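Local coordinates for MUTM (fpg) protein (Thermus thermophilus, PDB 1EE8), which belongs to the MutM (Fpg) protein family, with a beta-sheet N-terminal domain, an H2TH helical domain and a zinc finger, at residues 23-28 with 38-43; 51-56 with 116-121; 63-68 with 105-110. All blocks are in the same frame, centred on the assembly; numbering follows the deposited sequence.

Interaction 1 of 3, residues 23-28 with 38-43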
loop_
_atom_site.group_PDB
_atom_site.type_symbol
_atom_site.label_atom_id
_atom_site.label_comp_id
_atom_site.label_asym_id
_atom_site.label_seq_id
_atom_site.Cartn_x
_atom_site.Cartn_y
_atom_site.Cartn_z
ATOM N N ARG A 23 12.674 -5.255 -2.077
ATOM C CA ARG A 23 12.884 -3.883 -1.613
ATOM C C ARG A 23 11.947 -2.872 -2.263
ATOM O O ARG A 23 11.436 -1.967 -1.605
ATOM C CB ARG A 23 14.332 -3.460 -1.860
ATOM C CG ARG A 23 15.358 -4.275 -1.078
ATOM C CD ARG A 23 16.775 -3.842 -1.423
ATOM N NE ARG A 23 17.765 -4.425 -0.519
ATOM C CZ ARG A 23 19.082 -4.375 -0.711
ATOM N NH1 ARG A 23 19.580 -3.769 -1.783
ATOM N NH2 ARG A 23 19.901 -4.932 0.172
ATOM N N GLN A 24 11.723 -3.016 -3.561
ATOM C CA GLN A 24 10.838 -2.087 -4.236
ATOM C C GLN A 24 10.326 -2.589 -5.573
ATOM O O GLN A 24 10.917 -3.464 -6.192
ATOM C CB GLN A 24 11.539 -0.732 -4.416
ATOM C CG GLN A 24 13.069 -0.797 -4.488
ATOM C CD GLN A 24 13.722 0.581 -4.663
ATOM O OE1 GLN A 24 14.949 0.695 -4.706
ATOM N NE2 GLN A 24 12.904 1.622 -4.771
ATOM N N VAL A 25 9.189 -2.034 -5.981
ATOM C CA VAL A 25 8.570 -2.350 -7.254
ATOM C C VAL A 25 8.594 -1.004 -7.940
ATOM O O VAL A 25 7.821 -0.101 -7.605
ATOM C CB VAL A 25 7.110 -2.812 -7.105
ATOM C CG1 VAL A 25 6.562 -3.225 -8.470
ATOM C CG2 VAL A 25 7.030 -3.972 -6.128
ATOM N N VAL A 26 9.498 -0.874 -8.894
ATOM C CA VAL A 26 9.681 0.379 -9.591
ATOM C C VAL A 26 8.904 0.488 -10.892
ATOM O O VAL A 26 8.963 -0.391 -11.745
ATOM C CB VAL A 26 11.186 0.606 -9.874
ATOM C CG1 VAL A 26 11.430 2.024 -10.387
ATOM C CG2 VAL A 26 11.983 0.350 -8.603
ATOM N N HIS A 27 8.177 1.589 -11.031
ATOM C CA HIS A 27 7.411 1.854 -12.238
ATOM C C HIS A 27 6.786 3.238 -12.122
ATOM O O HIS A 27 6.888 3.898 -11.086
ATOM C CB HIS A 27 6.287 0.824 -12.421
ATOM C CG HIS A 27 5.132 1.027 -11.491
ATOM N ND1 HIS A 27 5.007 0.349 -10.295
ATOM C CD2 HIS A 27 4.078 1.876 -11.552
ATOM C CE1 HIS A 27 3.927 0.774 -9.662
ATOM N NE2 HIS A 27 3.346 1.701 -10.404
ATOM N N ARG A 28 6.158 3.680 -13.205
ATOM C CA ARG A 28 5.463 4.951 -13.195
ATOM C C ARG A 28 4.174 4.808 -14.001
ATOM O O ARG A 28 3.868 5.602 -14.893
ATOM C CB ARG A 28 6.348 6.085 -13.726
ATOM C CG ARG A 28 6.848 5.968 -15.143
ATOM C CD ARG A 28 7.928 7.041 -15.341
ATOM N NE ARG A 28 8.273 7.326 -16.731
ATOM C CZ ARG A 28 8.574 6.412 -17.647
ATOM N NH1 ARG A 28 8.568 5.122 -17.336
ATOM N NH2 ARG A 28 8.892 6.794 -18.878
ATOM N N LEU A 38 2.342 -1.771 -1.559
ATOM C CA LEU A 38 1.930 -2.698 -0.518
ATOM C C LEU A 38 2.930 -3.835 -0.366
ATOM O O LEU A 38 3.154 -4.347 0.734
ATOM C CB LEU A 38 0.560 -3.268 -0.874
ATOM C CG LEU A 38 -0.435 -3.456 0.262
ATOM C CD1 LEU A 38 -0.732 -2.110 0.886
ATOM C CD2 LEU A 38 -1.704 -4.094 -0.275
ATOM N N ALA A 39 3.533 -4.221 -1.482
ATOM C CA ALA A 39 4.490 -5.322 -1.521
ATOM C C ALA A 39 5.915 -4.966 -1.122
ATOM O O ALA A 39 6.707 -5.850 -0.798
ATOM C CB ALA A 39 4.502 -5.925 -2.930
ATOM N N GLU A 40 6.243 -3.681 -1.142
ATOM C CA GLU A 40 7.598 -3.244 -0.836
ATOM C C GLU A 40 8.096 -3.460 0.592
ATOM O O GLU A 40 7.366 -3.267 1.571
ATOM C CB GLU A 40 7.761 -1.776 -1.238
ATOM C CG GLU A 40 7.594 -1.562 -2.738
ATOM C CD GLU A 40 7.800 -0.117 -3.153
ATOM O OE1 GLU A 40 8.281 0.112 -4.280
ATOM O OE2 GLU A 40 7.475 0.788 -2.360
ATOM N N GLY A 41 9.354 -3.881 0.685
ATOM C CA GLY A 41 9.981 -4.127 1.965
ATOM C C GLY A 41 9.509 -5.398 2.632
ATOM O O GLY A 41 9.382 -5.446 3.845
ATOM N N ARG A 42 9.248 -6.431 1.840
ATOM C CA ARG A 42 8.780 -7.699 2.381
ATOM C C ARG A 42 9.555 -8.831 1.730
ATOM O O ARG A 42 9.937 -8.743 0.556
ATOM C CB ARG A 42 7.286 -7.887 2.091
ATOM C CG ARG A 42 6.376 -6.824 2.676
ATOM C CD ARG A 42 4.956 -7.053 2.218
ATOM N NE ARG A 42 4.052 -5.984 2.638
ATOM C CZ ARG A 42 3.524 -5.866 3.855
ATOM N NH1 ARG A 42 3.792 -6.746 4.804
ATOM N NH2 ARG A 42 2.715 -4.857 4.115
ATOM N N ARG A 43 9.788 -9.899 2.477
ATOM C CA ARG A 43 10.514 -11.025 1.913
ATOM C C ARG A 43 9.568 -11.878 1.096
ATOM O O ARG A 43 8.385 -11.993 1.414
ATOM C CB ARG A 43 11.163 -11.856 3.014
ATOM C CG ARG A 43 12.342 -11.153 3.644
ATOM C CD ARG A 43 12.960 -11.949 4.775
ATOM N NE ARG A 43 14.038 -11.184 5.392
ATOM C CZ ARG A 43 15.241 -11.006 4.851
ATOM N NH1 ARG A 43 15.534 -11.552 3.674
ATOM N NH2 ARG A 43 16.144 -10.259 5.477
HETATM O O HOH W 1 10.095 2.121 -4.651
#
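Arg23 meets the loop before strand 42-50 through its backbone: its carbonyl O lies 3.7 Å from CB of Glu40, while its own CB points away from that loop. Two parts of Gln24 converge on Glu40 OE1. CB of Gln24 sits 3.4 Å from Glu40 OE1, and the amide at the far end of the extended Gln24 chain reaches the same oxygen through a water, which accepts from Gln24 NE2 and donates to Glu40 OE1 at 2.7 Å. Val25 supplies the direct bond. Val25 N donates to Glu40 OE1 at 2.9 Å (N-H...O angle 166°), and OE1 receives it on its anti lone pair. Glu40 reaches this N-H because CG stands anti to its carbonyl carbon (chi1 -63°) and the chain then runs straight out. OE1 thus takes two donors, the Val25 N-H and the water, and the carboxylate appears to stand in for the strand carbonyl of a regular sheet. OE2 of the same group forms a salt bridge with Arg108 NE of the second subunit, so one side chain ties strand 21-26 to the dimer partner. Two irregularities frame the site: Arg23 and Gln24 form a classic bulge opposite Val87 of strand 82-88, and Gly41 and Arg42 form a G1 bulge opposite Leu22, where strand 42-50 begins pairing with strand 21-26.

Interaction 2 of 3, residues 51-56 with 116-121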
loop_
_atom_site.group_PDB
_atom_site.type_symbol
_atom_site.label_atom_id
_atom_site.label_comp_id
_atom_site.label_asym_id
_atom_site.label_seq_id
_atom_site.Cartn_x
_atom_site.Cartn_y
_atom_site.Cartn_z
ATOM N N GLY A 51 -3.943 -20.664 -12.576
ATOM C CA GLY A 51 -4.297 -20.395 -13.957
ATOM C C GLY A 51 -3.094 -19.767 -14.639
ATOM O O GLY A 51 -1.994 -20.334 -14.637
ATOM N N LYS A 52 -3.298 -18.586 -15.204
ATOM C CA LYS A 52 -2.236 -17.859 -15.892
ATOM C C LYS A 52 -1.645 -16.775 -15.008
ATOM O O LYS A 52 -0.827 -15.980 -15.464
ATOM C CB LYS A 52 -2.775 -17.206 -17.163
ATOM C CG LYS A 52 -3.300 -18.183 -18.183
ATOM C CD LYS A 52 -3.918 -17.461 -19.356
ATOM C CE LYS A 52 -4.567 -18.443 -20.311
ATOM N NZ LYS A 52 -5.401 -17.740 -21.321
ATOM N N PHE A 53 -2.061 -16.731 -13.748
ATOM C CA PHE A 53 -1.549 -15.719 -12.835
ATOM C C PHE A 53 -0.339 -16.191 -12.063
ATOM O O PHE A 53 -0.229 -17.360 -11.691
ATOM C CB PHE A 53 -2.602 -15.297 -11.806
ATOM C CG PHE A 53 -3.797 -14.617 -12.393
ATOM C CD1 PHE A 53 -4.938 -15.346 -12.715
ATOM C CD2 PHE A 53 -3.803 -13.236 -12.587
ATOM C CE1 PHE A 53 -6.065 -14.710 -13.214
ATOM C CE2 PHE A 53 -4.928 -12.591 -13.089
ATOM C CZ PHE A 53 -6.057 -13.325 -13.401
ATOM N N LEU A 54 0.560 -15.256 -11.813
ATOM C CA LEU A 54 1.758 -15.527 -11.045
ATOM C C LEU A 54 1.518 -14.764 -9.743
ATOM O O LEU A 54 1.128 -13.596 -9.771
ATOM C CB LEU A 54 2.965 -14.970 -11.789
ATOM C CG LEU A 54 4.342 -15.575 -11.546
ATOM C CD1 LEU A 54 4.306 -17.079 -11.778
ATOM C CD2 LEU A 54 5.341 -14.899 -12.480
ATOM N N LEU A 55 1.715 -15.421 -8.607
ATOM C CA LEU A 55 1.505 -14.761 -7.325
ATOM C C LEU A 55 2.733 -14.851 -6.427
ATOM O O LEU A 55 3.197 -15.945 -6.106
ATOM C CB LEU A 55 0.307 -15.366 -6.583
ATOM C CG LEU A 55 -1.102 -15.307 -7.183
ATOM C CD1 LEU A 55 -1.258 -16.358 -8.279
ATOM C CD2 LEU A 55 -2.120 -15.557 -6.075
ATOM N N PHE A 56 3.264 -13.695 -6.040
ATOM C CA PHE A 56 4.404 -13.647 -5.141
ATOM C C PHE A 56 3.826 -13.515 -3.734
ATOM O O PHE A 56 3.148 -12.528 -3.427
ATOM C CB PHE A 56 5.286 -12.433 -5.451
ATOM C CG PHE A 56 6.019 -12.530 -6.757
ATOM C CD1 PHE A 56 7.311 -13.043 -6.811
ATOM C CD2 PHE A 56 5.410 -12.125 -7.943
ATOM C CE1 PHE A 56 7.987 -13.155 -8.028
ATOM C CE2 PHE A 56 6.076 -12.232 -9.161
ATOM C CZ PHE A 56 7.367 -12.749 -9.202
ATOM N N PRO A 116 -11.335 -10.757 -9.810
ATOM C CA PRO A 116 -12.355 -11.803 -9.671
ATOM C C PRO A 116 -12.127 -13.094 -10.459
ATOM O O PRO A 116 -12.512 -14.170 -10.003
ATOM C CB PRO A 116 -13.648 -11.080 -10.059
ATOM C CG PRO A 116 -13.177 -10.001 -10.977
ATOM C CD PRO A 116 -11.935 -9.502 -10.297
ATOM N N LEU A 117 -11.506 -12.999 -11.630
ATOM C CA LEU A 117 -11.240 -14.194 -12.427
ATOM C C LEU A 117 -10.478 -15.189 -11.564
ATOM O O LEU A 117 -10.700 -16.398 -11.624
ATOM C CB LEU A 117 -10.403 -13.851 -13.665
ATOM C CG LEU A 117 -9.898 -15.057 -14.474
ATOM C CD1 LEU A 117 -11.082 -15.882 -14.957
ATOM C CD2 LEU A 117 -9.059 -14.585 -15.658
ATOM N N LEU A 118 -9.582 -14.654 -10.747
ATOM C CA LEU A 118 -8.761 -15.458 -9.865
ATOM C C LEU A 118 -9.605 -16.221 -8.838
ATOM O O LEU A 118 -9.166 -17.232 -8.285
ATOM C CB LEU A 118 -7.760 -14.538 -9.167
ATOM C CG LEU A 118 -6.522 -15.133 -8.512
ATOM C CD1 LEU A 118 -5.855 -16.126 -9.445
ATOM C CD2 LEU A 118 -5.579 -13.993 -8.152
ATOM N N LEU A 119 -10.823 -15.742 -8.601
ATOM C CA LEU A 119 -11.722 -16.368 -7.636
ATOM C C LEU A 119 -12.607 -17.462 -8.218
ATOM O O LEU A 119 -13.070 -18.338 -7.491
ATOM C CB LEU A 119 -12.613 -15.308 -6.984
ATOM C CG LEU A 119 -11.934 -14.355 -6.002
ATOM C CD1 LEU A 119 -12.929 -13.297 -5.556
ATOM C CD2 LEU A 119 -11.405 -15.141 -4.812
ATOM N N ARG A 120 -12.850 -17.412 -9.522
ATOM C CA ARG A 120 -13.701 -18.404 -10.158
ATOM C C ARG A 120 -12.951 -19.448 -10.989
ATOM O O ARG A 120 -13.566 -20.363 -11.532
ATOM C CB ARG A 120 -14.740 -17.712 -11.042
ATOM C CG ARG A 120 -14.154 -16.846 -12.138
ATOM C CD ARG A 120 -15.186 -16.606 -13.222
ATOM N NE ARG A 120 -14.671 -15.805 -14.329
ATOM C CZ ARG A 120 -14.486 -14.489 -14.282
ATOM N NH1 ARG A 120 -14.010 -13.850 -15.342
ATOM N NH2 ARG A 120 -14.779 -13.811 -13.181
ATOM N N LEU A 121 -11.635 -19.314 -11.103
ATOM C CA LEU A 121 -10.855 -20.274 -11.883
ATOM C C LEU A 121 -11.202 -21.710 -11.510
ATOM O O LEU A 121 -11.380 -22.031 -10.335
ATOM C CB LEU A 121 -9.356 -20.047 -11.671
ATOM C CG LEU A 121 -8.747 -18.789 -12.300
ATOM C CD1 LEU A 121 -7.280 -18.693 -11.903
ATOM C CD2 LEU A 121 -8.901 -18.834 -13.815
#
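The Phe53 ring meets three leucines of segment 116-121. Two methyls lie at its edge, near the ring plane: Leu117 CD2, 3.9 Å from Phe53 CE1, and Leu121 CD1, 4.2 Å from Phe53 CD1. Leu118 CD1 comes in obliquely and approaches more closely, 3.5 Å from Phe53 CD1, while also touching CG and CB of the phenylalanine, so this single methyl follows the root of the side chain as well as its ring. Within the helix, the Arg120 guanidinium has CA of Leu117 over one face, 3.6 Å above its plane.

Leu117 and Leu118 both set CG opposite the backbone N (chi1 172° and -162°), and both reach the Phe53 ring. Leu121, just past the helix, instead turns CG opposite its carbonyl carbon and extends CD1 toward the turn before strand 53-58. Leu121 CD1 rests 3.9 Å from Gly51 N, so that this methyl lies directly against the Gly51 backbone. The same Gly51 N is hydrogen-bonded to OE1 of Glu124. Leu55 adds a looser contact, its CD2 4.3 Å from Leu118 CD2. No hydrogen bond crosses the interface, and the evidence is of apolar packing of a short helix on a strand, in which the aromatic ring is the main strand-side surface.

Ile115 and Tyr112, from the connection leading to helix 117-120, touch Phe53 and Leu55 respectively. Strand 53-58 runs between strands 42-50 and 62-67; Val65 of the latter also packs on Phe53, while Leu54 and Phe56 contact helix 3-17.

Interaction 3 of 3, residues 63-68 with 105-110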
loop_
_atom_site.group_PDB
_atom_site.type_symbol
_atom_site.label_atom_id
_atom_site.label_comp_id
_atom_site.label_asym_id
_atom_site.label_seq_id
_atom_site.Cartn_x
_atom_site.Cartn_y
_atom_site.Cartn_z
ATOM N N GLU A 63 0.192 -10.147 -1.224
ATOM C CA GLU A 63 0.479 -10.862 -2.458
ATOM C C GLU A 63 0.645 -9.877 -3.605
ATOM O O GLU A 63 -0.093 -8.898 -3.715
ATOM C CB GLU A 63 -0.646 -11.848 -2.816
ATOM C CG GLU A 63 -0.870 -12.956 -1.801
ATOM C CD GLU A 63 -1.939 -13.952 -2.233
ATOM O OE1 GLU A 63 -3.098 -13.541 -2.469
ATOM O OE2 GLU A 63 -1.618 -15.154 -2.330
ATOM N N LEU A 64 1.639 -10.124 -4.447
ATOM C CA LEU A 64 1.838 -9.287 -5.612
ATOM C C LEU A 64 1.394 -10.202 -6.742
ATOM O O LEU A 64 2.071 -11.173 -7.079
ATOM C CB LEU A 64 3.303 -8.892 -5.775
ATOM C CG LEU A 64 3.598 -7.935 -6.936
ATOM C CD1 LEU A 64 2.773 -6.662 -6.797
ATOM C CD2 LEU A 64 5.082 -7.603 -6.947
ATOM N N VAL A 65 0.229 -9.906 -7.300
ATOM C CA VAL A 65 -0.301 -10.718 -8.374
ATOM C C VAL A 65 0.137 -10.144 -9.703
ATOM O O VAL A 65 0.079 -8.930 -9.915
ATOM C CB VAL A 65 -1.846 -10.787 -8.306
ATOM C CG1 VAL A 65 -2.396 -11.587 -9.489
ATOM C CG2 VAL A 65 -2.264 -11.425 -6.993
ATOM N N ALA A 66 0.591 -11.019 -10.589
ATOM C CA ALA A 66 1.034 -10.589 -11.899
ATOM C C ALA A 66 0.289 -11.319 -13.000
ATOM O O ALA A 66 0.150 -12.544 -12.973
ATOM C CB ALA A 66 2.547 -10.815 -12.052
ATOM N N HIS A 67 -0.204 -10.545 -13.957
ATOM C CA HIS A 67 -0.904 -11.077 -15.115
ATOM C C HIS A 67 -0.031 -10.647 -16.285
ATOM O O HIS A 67 0.142 -9.457 -16.527
ATOM C CB HIS A 67 -2.304 -10.469 -15.237
ATOM C CG HIS A 67 -2.927 -10.673 -16.581
ATOM N ND1 HIS A 67 -3.105 -11.924 -17.136
ATOM C CD2 HIS A 67 -3.373 -9.786 -17.502
ATOM C CE1 HIS A 67 -3.633 -11.797 -18.340
ATOM N NE2 HIS A 67 -3.805 -10.510 -18.586
ATOM N N LEU A 68 0.527 -11.621 -16.994
ATOM C CA LEU A 68 1.425 -11.341 -18.108
ATOM C C LEU A 68 0.767 -10.764 -19.351
ATOM O O LEU A 68 1.328 -9.884 -20.007
ATOM C CB LEU A 68 2.197 -12.612 -18.476
ATOM C CG LEU A 68 2.964 -13.239 -17.307
ATOM C CD1 LEU A 68 3.880 -14.345 -17.815
ATOM C CD2 LEU A 68 3.786 -12.175 -16.601
ATOM N N PHE A 105 -0.889 -6.416 -9.370
ATOM C CA PHE A 105 -1.842 -6.109 -8.314
ATOM C C PHE A 105 -1.259 -6.357 -6.933
ATOM O O PHE A 105 -0.889 -7.485 -6.598
ATOM C CB PHE A 105 -3.093 -6.980 -8.453
ATOM C CG PHE A 105 -3.776 -6.869 -9.780
ATOM C CD1 PHE A 105 -4.753 -5.902 -9.998
ATOM C CD2 PHE A 105 -3.463 -7.752 -10.809
ATOM C CE1 PHE A 105 -5.416 -5.818 -11.224
ATOM C CE2 PHE A 105 -4.123 -7.675 -12.041
ATOM C CZ PHE A 105 -5.103 -6.704 -12.243
ATOM N N GLY A 106 -1.177 -5.302 -6.136
ATOM C CA GLY A 106 -0.694 -5.449 -4.777
ATOM C C GLY A 106 -1.968 -5.659 -3.983
ATOM O O GLY A 106 -2.878 -4.833 -4.045
ATOM N N VAL A 107 -2.060 -6.761 -3.256
ATOM C CA VAL A 107 -3.275 -7.027 -2.491
ATOM C C VAL A 107 -3.011 -7.750 -1.179
ATOM O O VAL A 107 -2.010 -8.442 -1.039
ATOM C CB VAL A 107 -4.255 -7.910 -3.292
ATOM C CG1 VAL A 107 -4.692 -7.205 -4.579
ATOM C CG2 VAL A 107 -3.595 -9.241 -3.602
ATOM N N ARG A 108 -3.909 -7.572 -0.215
ATOM C CA ARG A 108 -3.783 -8.287 1.045
ATOM C C ARG A 108 -4.018 -9.720 0.574
ATOM O O ARG A 108 -4.783 -9.935 -0.364
ATOM C CB ARG A 108 -4.884 -7.867 2.016
ATOM C CG ARG A 108 -4.758 -6.436 2.511
ATOM C CD ARG A 108 -4.382 -6.399 3.991
ATOM N NE ARG A 108 -3.125 -7.092 4.277
ATOM C CZ ARG A 108 -2.629 -7.262 5.501
ATOM N NH1 ARG A 108 -3.284 -6.790 6.558
ATOM N NH2 ARG A 108 -1.479 -7.903 5.672
ATOM N N ARG A 109 -3.364 -10.685 1.203
ATOM C CA ARG A 109 -3.499 -12.084 0.802
ATOM C C ARG A 109 -4.955 -12.546 0.706
ATOM O O ARG A 109 -5.714 -12.456 1.674
ATOM C CB ARG A 109 -2.738 -12.973 1.782
ATOM C CG ARG A 109 -2.687 -14.444 1.412
ATOM C CD ARG A 109 -1.882 -15.220 2.449
ATOM N NE ARG A 109 -1.568 -16.579 2.010
ATOM C CZ ARG A 109 -0.729 -16.876 1.018
ATOM N NH1 ARG A 109 -0.103 -15.911 0.353
ATOM N NH2 ARG A 109 -0.519 -18.146 0.684
ATOM N N GLY A 110 -5.332 -13.037 -0.474
ATOM C CA GLY A 110 -6.684 -13.521 -0.687
ATOM C C GLY A 110 -7.685 -12.506 -1.217
ATOM O O GLY A 110 -8.697 -12.893 -1.811
#
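Glu63 and Val107 form an antiparallel hydrogen-bonded pair, with Glu63 N donating to Val107 O at 2.8 Å and Val107 N returning a bond to Glu63 O. A second such pair joins Val65 and Phe105; here Phe105 N meets Val65 O at 2.7 Å, and Val65 N returns a bond to Phe105 O. Leu64 and Gly106 make the non-hydrogen-bonded pair between them, and CA of Leu64 offers a CA-H...O contact to Phe105 O at 3.4 Å. The strand directions differ by 144°, short of a strictly antiparallel 180°, as expected of a twisted sheet.

This ladder belongs to the beta-sheet N-terminal region of the Fpg family, where strand 103-108 lies between strands 62-67 and 33-34. Val65, Phe105, Val107 and Glu63 point to one face. CB of Val65 packs 4.0 Å from CB of Phe105, and Val65 CG2 reaches Val107 CG2 at 4.2 Å; Ile115 touches both Val65 and Phe105.

Where strand 103-108 ends, Glu63 binds the departing chain. Its CG stands opposite the carbonyl carbon (chi1 -62°), which carries the carboxylate to Arg109 and Gly110. Glu63 OE1 accepts from Gly110 N at 3.0 Å, met from above the carboxylate plane, and is also hydrogen-bonded to Tyr112 OH. Glu63 OE2 forms a salt bridge with Arg109 NH1 at 3.2 Å, the carboxylate and guanidinium planes standing 64° apart. Because this oxygen lies well outside the guanidinium plane, the attraction is one of charge without an N-H directed at it.

All three interactions reach the same sheet. Interactions 2 and 3 are the closer pair, centres 9 Å apart, with interaction 3 nested inside the chain loop that interaction 2 closes. Strands 53-58 and 62-67 pair directly between them, Leu54 O lying 2.8 Å from Ala66 N. Interaction 1 closes earlier in the chain; its centre is 12 Å from that of interaction 3, which it meets at two places, Val25 CG2 on Leu64 CD2 (4.2 Å) and Leu38 CD2 on Val107 C (4.0 Å). From interaction 2 it is separated by about 7 Å between nearest atoms. Glu40 of one copy also bridges to Arg108 of the other. The zinc ion's four cysteines belong to none of these segments.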